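Local coordinates for protein bile salt hydrolase/transferase (Clostridium perfringens, PDB 2BJF) that hydrolyses the amide bond of glycine- and taurine-conjugated bile salts, releasing free bile acids, and can also act as a bile acid amine N-acyltransferase, at residues A[16-21]-A[77-82]; A[172-177]-A[227-232]; A[277-282]-A[290-295]. All blocks are in the same frame, centred on the assembly; numbering follows the deposited sequence. Where two conformers were deposited one is given.

Contact 1 (A[16-21]-A[77-82]). With DXC ((3alpha,5beta,12alpha)-3,12-dihydroxycholan-24-oic acid), chain B; TAU (2-aminoethanesulfonic acid), chain C.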
loop_
_atom_site.group_PDB
_atom_site.type_symbol
_atom_site.label_atom_id
_atom_site.label_comp_id
_atom_site.label_asym_id
_atom_site.label_seq_id
_atom_site.Cartn_x
_atom_site.Cartn_y
_atom_site.Cartn_z
ATOM N N PHE A 16 18.560 -2.030 -24.788
ATOM C CA PHE A 16 17.240 -2.644 -24.774
ATOM C C PHE A 16 17.359 -4.097 -24.338
ATOM O O PHE A 16 18.216 -4.829 -24.825
ATOM C CB PHE A 16 16.576 -2.542 -26.154
ATOM C CG PHE A 16 15.282 -3.302 -26.261
ATOM C CD1 PHE A 16 14.147 -2.872 -25.579
ATOM C CD2 PHE A 16 15.199 -4.452 -27.042
ATOM C CE1 PHE A 16 12.948 -3.577 -25.669
ATOM C CE2 PHE A 16 14.005 -5.161 -27.143
ATOM C CZ PHE A 16 12.876 -4.721 -26.454
ATOM N N GLY A 17 16.493 -4.510 -23.418
ATOM C CA GLY A 17 16.542 -5.868 -22.896
ATOM C C GLY A 17 15.419 -6.186 -21.936
ATOM O O GLY A 17 14.411 -5.475 -21.885
ATOM N N ARG A 18 15.595 -7.257 -21.166
ATOM C CA ARG A 18 14.503 -7.791 -20.357
ATOM C C ARG A 18 14.926 -8.735 -19.238
ATOM O O ARG A 18 15.976 -9.377 -19.312
ATOM C CB ARG A 18 13.484 -8.508 -21.259
ATOM C CG ARG A 18 14.062 -9.651 -22.110
ATOM C CD ARG A 18 13.953 -11.018 -21.427
ATOM N NE ARG A 18 12.564 -11.409 -21.190
ATOM C CZ ARG A 18 11.741 -11.895 -22.119
ATOM N NH1 ARG A 18 12.153 -12.066 -23.372
ATOM N NH2 ARG A 18 10.495 -12.212 -21.790
ATOM N N ASN A 19 14.089 -8.798 -18.207
ATOM C CA ASN A 19 14.071 -9.921 -17.280
ATOM C C ASN A 19 13.215 -11.026 -17.880
ATOM O O ASN A 19 12.115 -10.762 -18.376
ATOM C CB ASN A 19 13.452 -9.511 -15.939
ATOM C CG ASN A 19 14.423 -8.776 -15.033
ATOM O OD1 ASN A 19 15.631 -8.752 -15.266
ATOM N ND2 ASN A 19 13.887 -8.173 -13.978
ATOM N N MET A 20 13.719 -12.257 -17.838
ATOM C CA MET A 20 12.925 -13.423 -18.207
ATOM C C MET A 20 12.408 -14.091 -16.942
ATOM O O MET A 20 13.180 -14.699 -16.200
ATOM C CB MET A 20 13.756 -14.413 -19.029
ATOM C CG MET A 20 13.089 -15.776 -19.244
ATOM S SD MET A 20 11.581 -15.697 -20.221
ATOM C CE MET A 20 12.256 -15.280 -21.821
ATOM N N ASP A 21 11.103 -13.971 -16.703
ATOM C CA ASP A 21 10.488 -14.508 -15.492
ATOM C C ASP A 21 9.656 -15.752 -15.798
ATOM O O ASP A 21 8.505 -15.651 -16.237
ATOM C CB ASP A 21 9.632 -13.442 -14.793
ATOM C CG ASP A 21 10.396 -12.153 -14.508
ATOM O OD1 ASP A 21 11.644 -12.183 -14.412
ATOM O OD2 ASP A 21 9.736 -11.102 -14.368
ATOM N N GLY A 77 15.628 -3.988 -32.060
ATOM C CA GLY A 77 15.487 -4.988 -31.004
ATOM C C GLY A 77 14.041 -5.374 -30.768
ATOM O O GLY A 77 13.136 -4.565 -30.965
ATOM N N CYS A 78 13.824 -6.619 -30.349
ATOM C CA CYS A 78 12.482 -7.106 -30.034
ATOM C C CYS A 78 12.520 -8.123 -28.904
ATOM O O CYS A 78 13.408 -8.976 -28.856
ATOM C CB CYS A 78 11.818 -7.718 -31.273
ATOM S SG CYS A 78 10.089 -8.215 -31.022
ATOM N N ALA A 79 11.553 -8.019 -27.996
ATOM C CA ALA A 79 11.414 -8.960 -26.889
ATOM C C ALA A 79 9.972 -9.436 -26.764
ATOM O O ALA A 79 9.038 -8.635 -26.847
ATOM C CB ALA A 79 11.875 -8.323 -25.585
ATOM N N GLY A 80 9.807 -10.743 -26.575
ATOM C CA GLY A 80 8.499 -11.349 -26.342
ATOM C C GLY A 80 8.296 -11.615 -24.863
ATOM O O GLY A 80 9.102 -12.301 -24.233
ATOM N N LEU A 81 7.217 -11.063 -24.313
ATOM C CA LEU A 81 6.913 -11.167 -22.884
ATOM C C LEU A 81 5.550 -11.825 -22.701
ATOM O O LEU A 81 4.675 -11.682 -23.555
ATOM C CB LEU A 81 6.922 -9.775 -22.232
ATOM C CG LEU A 81 8.249 -9.023 -22.039
ATOM C CD1 LEU A 81 8.811 -8.472 -23.344
ATOM C CD2 LEU A 81 8.076 -7.892 -21.038
ATOM N N ASN A 82 5.376 -12.542 -21.591
ATOM C CA ASN A 82 4.119 -13.235 -21.298
ATOM C C ASN A 82 2.920 -12.286 -21.276
ATOM O O ASN A 82 3.020 -11.157 -20.796
ATOM C CB ASN A 82 4.219 -14.005 -19.975
ATOM C CG ASN A 82 3.041 -14.941 -19.744
ATOM O OD1 ASN A 82 2.525 -15.564 -20.677
ATOM N ND2 ASN A 82 2.614 -15.051 -18.492
HETATM C C1 DXC B . 5.632 -24.815 -26.240
HETATM C C2 DXC B . 5.540 -23.734 -27.317
HETATM C C3 DXC B . 6.783 -23.667 -28.222
HETATM C C4 DXC B . 8.114 -23.583 -27.452
HETATM C C5 DXC B . 8.149 -24.668 -26.374
HETATM C C6 DXC B . 6.929 -24.674 -25.450
HETATM C C7 DXC B . 6.609 -22.528 -29.238
HETATM C C8 DXC B . 6.825 -21.132 -28.649
HETATM C C9 DXC B . 8.085 -21.003 -27.792
HETATM C C10 DXC B . 8.254 -22.179 -26.807
HETATM C C11 DXC B . 8.045 -19.724 -26.949
HETATM C C12 DXC B . 9.291 -19.479 -26.094
HETATM C C13 DXC B . 9.511 -20.669 -25.147
HETATM C C14 DXC B . 9.498 -22.003 -25.911
HETATM C C15 DXC B . 7.719 -18.390 -27.621
HETATM C C16 DXC B . 8.201 -17.360 -26.593
HETATM C C17 DXC B . 8.868 -18.148 -25.451
HETATM C C18 DXC B . 9.282 -23.855 -28.399
HETATM C C19 DXC B . 9.889 -17.296 -24.665
HETATM O O1 DXC B . 8.529 -20.694 -24.099
HETATM O O2 DXC B . 4.519 -24.691 -25.347
HETATM C C20 DXC B . 10.551 -19.293 -26.960
HETATM C C21 DXC B . 9.208 -16.131 -23.936
HETATM C C22 DXC B . 8.161 -16.592 -22.917
HETATM C C23 DXC B . 7.906 -15.562 -21.840
HETATM O O3 DXC B . 8.637 -14.551 -21.762
HETATM O O4 DXC B . 6.957 -15.770 -21.054
HETATM C C24 DXC B . 10.754 -18.080 -23.674
HETATM C C1 TAU C . 0.939 -15.564 -15.028
HETATM C C2 TAU C . 2.182 -15.540 -15.243
HETATM N N1 TAU C . -0.248 -15.871 -14.831
HETATM S S TAU C . 2.930 -14.187 -15.514
HETATM O O1 TAU C . 2.086 -13.295 -16.344
HETATM O O2 TAU C . 3.246 -13.520 -14.232
HETATM O O3 TAU C . 4.188 -14.477 -16.241
#

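Contact 2 (A[172-177]-A[227-232])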
loop_
_atom_site.group_PDB
_atom_site.type_symbol
_atom_site.label_atom_id
_atom_site.label_comp_id
_atom_site.label_asym_id
_atom_site.label_seq_id
_atom_site.Cartn_x
_atom_site.Cartn_y
_atom_site.Cartn_z
ATOM N N VAL A 172 9.171 1.026 -20.824
ATOM C CA VAL A 172 9.054 -0.242 -20.098
ATOM C C VAL A 172 7.850 -1.073 -20.549
ATOM O O VAL A 172 6.916 -0.555 -21.168
ATOM C CB VAL A 172 8.979 -0.036 -18.549
ATOM C CG1 VAL A 172 10.096 0.883 -18.046
ATOM C CG2 VAL A 172 7.614 0.500 -18.130
ATOM N N LEU A 173 7.888 -2.363 -20.227
ATOM C CA LEU A 173 6.759 -3.267 -20.437
ATOM C C LEU A 173 6.841 -4.405 -19.430
ATOM O O LEU A 173 7.932 -4.822 -19.054
ATOM C CB LEU A 173 6.768 -3.829 -21.865
ATOM C CG LEU A 173 5.530 -4.600 -22.346
ATOM C CD1 LEU A 173 4.313 -3.683 -22.433
ATOM C CD2 LEU A 173 5.790 -5.271 -23.686
ATOM N N THR A 174 5.692 -4.895 -18.974
ATOM C CA THR A 174 5.673 -6.131 -18.192
ATOM C C THR A 174 4.731 -7.153 -18.829
ATOM O O THR A 174 4.970 -7.606 -19.951
ATOM C CB THR A 174 5.353 -5.907 -16.684
ATOM O OG1 THR A 174 4.064 -5.299 -16.538
ATOM C CG2 THR A 174 6.419 -5.036 -16.020
ATOM N N ASN A 175 3.666 -7.505 -18.117
ATOM C CA ASN A 175 2.716 -8.504 -18.584
ATOM C C ASN A 175 1.293 -7.939 -18.536
ATOM O O ASN A 175 1.115 -6.727 -18.677
ATOM C CB ASN A 175 2.880 -9.794 -17.770
ATOM C CG ASN A 175 4.336 -10.249 -17.682
ATOM O OD1 ASN A 175 4.993 -10.074 -16.654
ATOM N ND2 ASN A 175 4.849 -10.813 -18.769
ATOM N N SER A 176 0.288 -8.796 -18.355
ATOM C CA SER A 176 -1.117 -8.362 -18.353
ATOM C C SER A 176 -1.440 -7.440 -17.167
ATOM O O SER A 176 -0.816 -7.562 -16.113
ATOM C CB SER A 176 -2.050 -9.575 -18.374
ATOM O OG SER A 176 -1.897 -10.299 -19.585
ATOM N N PRO A 177 -2.415 -6.516 -17.325
ATOM C CA PRO A 177 -3.316 -6.256 -18.459
ATOM C C PRO A 177 -2.672 -5.542 -19.654
ATOM O O PRO A 177 -1.445 -5.484 -19.766
ATOM C CB PRO A 177 -4.413 -5.364 -17.848
ATOM C CG PRO A 177 -4.112 -5.244 -16.404
ATOM C CD PRO A 177 -2.683 -5.589 -16.213
ATOM N N SER A 227 2.433 -4.093 -10.510
ATOM C CA SER A 227 3.339 -3.509 -9.521
ATOM C C SER A 227 4.753 -3.337 -10.068
ATOM O O SER A 227 5.399 -2.313 -9.823
ATOM C CB SER A 227 3.350 -4.345 -8.244
ATOM O OG SER A 227 2.079 -4.299 -7.620
ATOM N N ARG A 228 5.222 -4.333 -10.817
ATOM C CA ARG A 228 6.540 -4.261 -11.444
ATOM C C ARG A 228 6.613 -3.152 -12.492
ATOM O O ARG A 228 7.628 -2.463 -12.593
ATOM C CB ARG A 228 6.945 -5.616 -12.032
ATOM C CG ARG A 228 7.244 -6.664 -10.968
ATOM C CD ARG A 228 7.802 -7.952 -11.558
ATOM N NE ARG A 228 6.776 -8.792 -12.178
ATOM C CZ ARG A 228 6.516 -8.835 -13.482
ATOM N NH1 ARG A 228 7.195 -8.069 -14.330
ATOM N NH2 ARG A 228 5.568 -9.642 -13.942
ATOM N N PHE A 229 5.530 -2.972 -13.250
ATOM C CA PHE A 229 5.441 -1.899 -14.247
ATOM C C PHE A 229 5.632 -0.534 -13.586
ATOM O O PHE A 229 6.423 0.283 -14.058
ATOM C CB PHE A 229 4.100 -1.959 -14.993
ATOM C CG PHE A 229 4.032 -1.079 -16.218
ATOM C CD1 PHE A 229 4.152 -1.628 -17.491
ATOM C CD2 PHE A 229 3.820 0.296 -16.101
ATOM C CE1 PHE A 229 4.082 -0.822 -18.630
ATOM C CE2 PHE A 229 3.748 1.110 -17.231
ATOM C CZ PHE A 229 3.878 0.550 -18.498
ATOM N N ILE A 230 4.915 -0.301 -12.488
ATOM C CA ILE A 230 5.023 0.958 -11.751
ATOM C C ILE A 230 6.457 1.197 -11.279
ATOM O O ILE A 230 7.013 2.272 -11.504
ATOM C CB ILE A 230 4.030 1.022 -10.552
ATOM C CG1 ILE A 230 2.572 0.876 -11.028
ATOM C CG2 ILE A 230 4.235 2.304 -9.728
ATOM C CD1 ILE A 230 2.106 1.911 -12.057
ATOM N N ARG A 231 7.058 0.186 -10.653
ATOM C CA ARG A 231 8.410 0.322 -10.115
ATOM C C ARG A 231 9.448 0.642 -11.191
ATOM O O ARG A 231 10.199 1.606 -11.053
ATOM C CB ARG A 231 8.823 -0.913 -9.306
ATOM C CG ARG A 231 8.053 -1.074 -8.000
ATOM C CD ARG A 231 8.913 -1.683 -6.888
ATOM N NE ARG A 231 9.444 -3.010 -7.217
ATOM C CZ ARG A 231 8.753 -4.147 -7.149
ATOM N NH1 ARG A 231 7.476 -4.150 -6.780
ATOM N NH2 ARG A 231 9.344 -5.293 -7.460
ATOM N N VAL A 232 9.468 -0.142 -12.268
ATOM C CA VAL A 232 10.450 0.067 -13.337
ATOM C C VAL A 232 10.250 1.418 -14.044
ATOM O O VAL A 232 11.221 2.084 -14.400
ATOM C CB VAL A 232 10.523 -1.141 -14.328
ATOM C CG1 VAL A 232 9.243 -1.296 -15.140
ATOM C CG2 VAL A 232 11.738 -1.032 -15.236
#

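Contact 3 (A[277-282]-A[290-295])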
loop_
_atom_site.group_PDB
_atom_site.type_symbol
_atom_site.label_atom_id
_atom_site.label_comp_id
_atom_site.label_asym_id
_atom_site.label_seq_id
_atom_site.Cartn_x
_atom_site.Cartn_y
_atom_site.Cartn_z
ATOM N N GLN A 277 15.046 -15.851 -14.523
ATOM C CA GLN A 277 16.029 -16.829 -14.995
ATOM C C GLN A 277 17.263 -16.157 -15.587
ATOM O O GLN A 277 18.390 -16.596 -15.345
ATOM C CB GLN A 277 15.400 -17.780 -16.018
ATOM C CG GLN A 277 14.243 -18.622 -15.482
ATOM C CD GLN A 277 14.677 -19.823 -14.645
ATOM O OE1 GLN A 277 13.855 -20.447 -13.975
ATOM N NE2 GLN A 277 15.964 -20.155 -14.686
ATOM N N TYR A 278 17.039 -15.100 -16.364
ATOM C CA TYR A 278 18.123 -14.301 -16.934
ATOM C C TYR A 278 17.725 -12.841 -17.135
ATOM O O TYR A 278 16.537 -12.501 -17.162
ATOM C CB TYR A 278 18.683 -14.920 -18.232
ATOM C CG TYR A 278 17.800 -14.831 -19.462
ATOM C CD1 TYR A 278 17.769 -13.675 -20.247
ATOM C CD2 TYR A 278 17.033 -15.920 -19.867
ATOM C CE1 TYR A 278 16.972 -13.599 -21.386
ATOM C CE2 TYR A 278 16.239 -15.856 -21.009
ATOM C CZ TYR A 278 16.208 -14.692 -21.757
ATOM O OH TYR A 278 15.420 -14.631 -22.884
ATOM N N THR A 279 18.737 -11.990 -17.254
ATOM C CA THR A 279 18.550 -10.583 -17.563
ATOM C C THR A 279 19.436 -10.252 -18.755
ATOM O O THR A 279 20.657 -10.410 -18.691
ATOM C CB THR A 279 18.913 -9.690 -16.361
ATOM O OG1 THR A 279 18.114 -10.062 -15.231
ATOM C CG2 THR A 279 18.675 -8.218 -16.681
ATOM N N SER A 280 18.810 -9.817 -19.845
ATOM C CA SER A 280 19.537 -9.466 -21.059
ATOM C C SER A 280 19.530 -7.959 -21.286
ATOM O O SER A 280 18.574 -7.269 -20.928
ATOM C CB SER A 280 18.957 -10.194 -22.274
ATOM O OG SER A 280 17.664 -9.720 -22.600
ATOM N N CYS A 281 20.615 -7.462 -21.870
ATOM C CA CYS A 281 20.746 -6.056 -22.221
ATOM C C CYS A 281 21.508 -5.957 -23.530
ATOM O O CYS A 281 22.685 -6.308 -23.600
ATOM C CB CYS A 281 21.480 -5.286 -21.122
ATOM S SG CYS A 281 21.751 -3.538 -21.499
ATOM N N MET A 282 20.825 -5.483 -24.565
ATOM C CA MET A 282 21.418 -5.353 -25.888
ATOM C C MET A 282 21.834 -3.915 -26.144
ATOM O O MET A 282 21.023 -2.997 -26.014
ATOM C CB MET A 282 20.417 -5.799 -26.960
ATOM C CG MET A 282 20.088 -7.281 -26.920
ATOM S SD MET A 282 18.622 -7.709 -27.874
ATOM C CE MET A 282 17.334 -7.504 -26.646
ATOM N N TYR A 290 24.442 -8.545 -24.101
ATOM C CA TYR A 290 24.903 -8.789 -22.735
ATOM C C TYR A 290 23.826 -9.523 -21.951
ATOM O O TYR A 290 22.639 -9.238 -22.108
ATOM C CB TYR A 290 25.206 -7.481 -22.002
ATOM C CG TYR A 290 26.270 -6.601 -22.616
ATOM C CD1 TYR A 290 27.624 -6.819 -22.356
ATOM C CD2 TYR A 290 25.919 -5.520 -23.422
ATOM C CE1 TYR A 290 28.600 -5.994 -22.906
ATOM C CE2 TYR A 290 26.883 -4.690 -23.973
ATOM C CZ TYR A 290 28.221 -4.931 -23.713
ATOM O OH TYR A 290 29.178 -4.110 -24.263
ATOM N N TYR A 291 24.236 -10.455 -21.095
ATOM C CA TYR A 291 23.285 -11.130 -20.214
ATOM C C TYR A 291 23.960 -11.752 -18.999
ATOM O O TYR A 291 25.145 -12.087 -19.034
ATOM C CB TYR A 291 22.490 -12.203 -20.980
ATOM C CG TYR A 291 23.219 -13.522 -21.118
ATOM C CD1 TYR A 291 22.886 -14.611 -20.313
ATOM C CD2 TYR A 291 24.251 -13.676 -22.044
ATOM C CE1 TYR A 291 23.563 -15.821 -20.426
ATOM C CE2 TYR A 291 24.933 -14.883 -22.164
ATOM C CZ TYR A 291 24.582 -15.949 -21.352
ATOM O OH TYR A 291 25.251 -17.146 -21.469
ATOM N N ASN A 292 23.192 -11.891 -17.925
ATOM C CA ASN A 292 23.566 -12.772 -16.826
ATOM C C ASN A 292 22.388 -13.683 -16.482
ATOM O O ASN A 292 21.318 -13.563 -17.085
ATOM C CB ASN A 292 24.094 -11.990 -15.613
ATOM C CG ASN A 292 23.041 -11.104 -14.956
ATOM O OD1 ASN A 292 21.859 -11.131 -15.308
ATOM N ND2 ASN A 292 23.477 -10.309 -13.983
ATOM N N THR A 293 22.587 -14.597 -15.539
ATOM C CA THR A 293 21.555 -15.572 -15.197
ATOM C C THR A 293 21.322 -15.636 -13.692
ATOM O O THR A 293 22.098 -15.075 -12.912
ATOM C CB THR A 293 21.901 -16.985 -15.726
ATOM O OG1 THR A 293 23.092 -17.464 -15.087
ATOM C CG2 THR A 293 22.109 -16.963 -17.237
ATOM N N TYR A 294 20.257 -16.327 -13.290
ATOM C CA TYR A 294 19.960 -16.522 -11.871
ATOM C C TYR A 294 21.135 -17.195 -11.157
ATOM O O TYR A 294 21.490 -16.822 -10.035
ATOM C CB TYR A 294 18.677 -17.342 -11.680
ATOM C CG TYR A 294 18.109 -17.219 -10.285
ATOM C CD1 TYR A 294 17.154 -16.247 -9.989
ATOM C CD2 TYR A 294 18.543 -18.054 -9.254
ATOM C CE1 TYR A 294 16.638 -16.112 -8.704
ATOM C CE2 TYR A 294 18.035 -17.927 -7.964
ATOM C CZ TYR A 294 17.083 -16.953 -7.699
ATOM O OH TYR A 294 16.573 -16.817 -6.430
ATOM N N GLU A 295 21.739 -18.172 -11.830
ATOM C CA GLU A 295 22.835 -18.960 -11.274
ATOM C C GLU A 295 24.173 -18.220 -11.317
ATOM O O GLU A 295 24.973 -18.328 -10.386
ATOM C CB GLU A 295 22.955 -20.293 -12.018
ATOM C CG GLU A 295 21.760 -21.233 -11.847
ATOM C CD GLU A 295 20.661 -21.038 -12.893
ATOM O OE1 GLU A 295 20.666 -20.027 -13.633
ATOM O OE2 GLU A 295 19.780 -21.918 -12.971
HETATM O O HOH W 1 18.535 -19.898 -15.558
HETATM O O HOH W 2 19.623 -12.365 -14.260
#

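Contact 1 (A[16-21]-A[77-82])
R18 reaches from strand 16-21 to the backbone of strand 77-82 and meets the carbonyl of G80. NH2 of R18 donates to G80 O at 2.8 Å; NH1 of R18 adds a weak bond to the same oxygen at 3.2 Å, so one acceptor takes two N-H groups of a single guanidinium. The oxygen lies at the edge of that group, and NH2 is tilted 29° from the carbonyl plane. The R18 chain is bent at chi2 and chi3, which lets the guanidinium turn back toward G80. NE is used within the strand: it bonds N19 O at 2.9 Å, a partner lying in the guanidinium plane although NE itself sits well above the carbonyl plane. NH1 also has a salt bridge to D69, so each of the three nitrogens is engaged. CE of M20 lies 3.4 Å above the guanidinium plane, over its centre.

The deoxycholate carboxylate comes close to this group, with its O3 at 3.0 Å from R18 NH2, consistent with electrostatic attraction between the two charges. N82, which borders both ligands, gives a weak bond from ND2 to taurine O3 at 2.8 Å, while its OD1 is bonded to T141. Deoxycholate is thus met by both strands, while taurine is met by N82 and by Q212 of the second subunit.

Away from the ligands the contact is apolar: the F16 ring lies against the G77-C78 backbone, and its CZ meets A79 CB at 3.8 Å. The two strands run nearly parallel, 16° apart, with axes 7.4 Å from each other, and belong to different sheets. Strand 275-283 flanks 16-21 in its sheet, strand 142-147 flanks 77-82, and helix 105-112 packs on C78.

Contact 2 (A[172-177]-A[227-232])
V172-P177 passes the side of helix 225-243 as a short strand that gives way to loop, coming nearest at T174 and F229, whose CA atoms are 5.8 Å apart, and ending in a cis peptide before P177. V172 serves two partners with its two branches. CG2 sits over one face of the F229 ring, 3.8 Å from its centroid and 14° off the normal, a CH-pi contact offset toward the rim; CB and CG1 meet V232 tip to tip, with V172 CB 3.6 Å from V232 CG1. T174 turns OG1 to the edge of the same ring while its hydroxyl bonds P225 O, and its CG2 packs against R228 NH1 at 3.6 Å. Beyond it, R228 NH2 donates to N175 OD1 at 2.8 Å, nearly straight at 169°. This bond lies in the planes of both the amide carbonyl and the guanidinium, although the two groups are turned 65° from each other.

With OD1 gripped by the arginine and ND2 given to N82 O, the amide of N175 is fixed in rotation next to taurine. R228 also bonds C2 O through NH1, so its charge probably adds to the electrostatics around the nucleophile.

Contact 3 (A[277-282]-A[290-295])
T279 and N292 stand side by side on the same face of the hairpin, with CB of T279 3.4 Å from OD1 of N292. What brings the amide there is the first torsion of N292: at 65° it sets CG between the backbone N and the carbonyl carbon and leans the amide toward the partner strand, beside T279. A water links the pair, donating to T279 OG1 at 2.9 Å and to N292 OD1 at 2.8 Å; T279 OG1 is also bonded to N19, and N292 ND2 to N297 O. Farther along this face, Y290 holds the edge of its ring to C281 O, which lies 3.3 Å from Y290 CD2.

The other face carries Y278, S280, Y291 and T293. Both tyrosines take a similar chi1 (72° and 83°), and their rings lead away from the partner strand, leaving CB to make the contact: Y278 CB lies 3.2 Å from N292 O, and Y291 CB lies 3.4 Å from T279 O. The hydroxyls find partners elsewhere, Y278 and S280 on D69, Y291 and T293 on N320.

In the backbone, T279 and N292 bond reciprocally, each N to the other's O at 3.0 Å; C281 and Y290 also bond reciprocally, with C281 N 2.7 Å from Y290 O. One more bond, from Y294 N to Q277 O, follows where 290-295 has left the strand. The Y294 ring stacks on H254 of the second subunit. Strands 275-283 and 288-293 thus form an antiparallel beta hairpin, an inner part of one antiparallel sheet of the Ntn-hydrolase fold.

In the fold
All three contacts are largely buried and reach the same antiparallel sheet, but at different depths. Contact 1, at the centre of the chain, joins that sheet to the other one through an arginine and an aromatic ring. Contact 3 is regular backbone pairing within the first sheet, next to contact 1: F16 O bonds M282 N and M20 O bonds Q277 N. Contact 2 lies at 172-173, an outermost strand of that sheet within the chain, where a helix packs by apolar groups and one amide-guanidinium bond. It touches contact 1 near taurine, but stays about 10 Å from contact 3 at the nearest atoms. Contacts 2 and 3 both touch the second subunit.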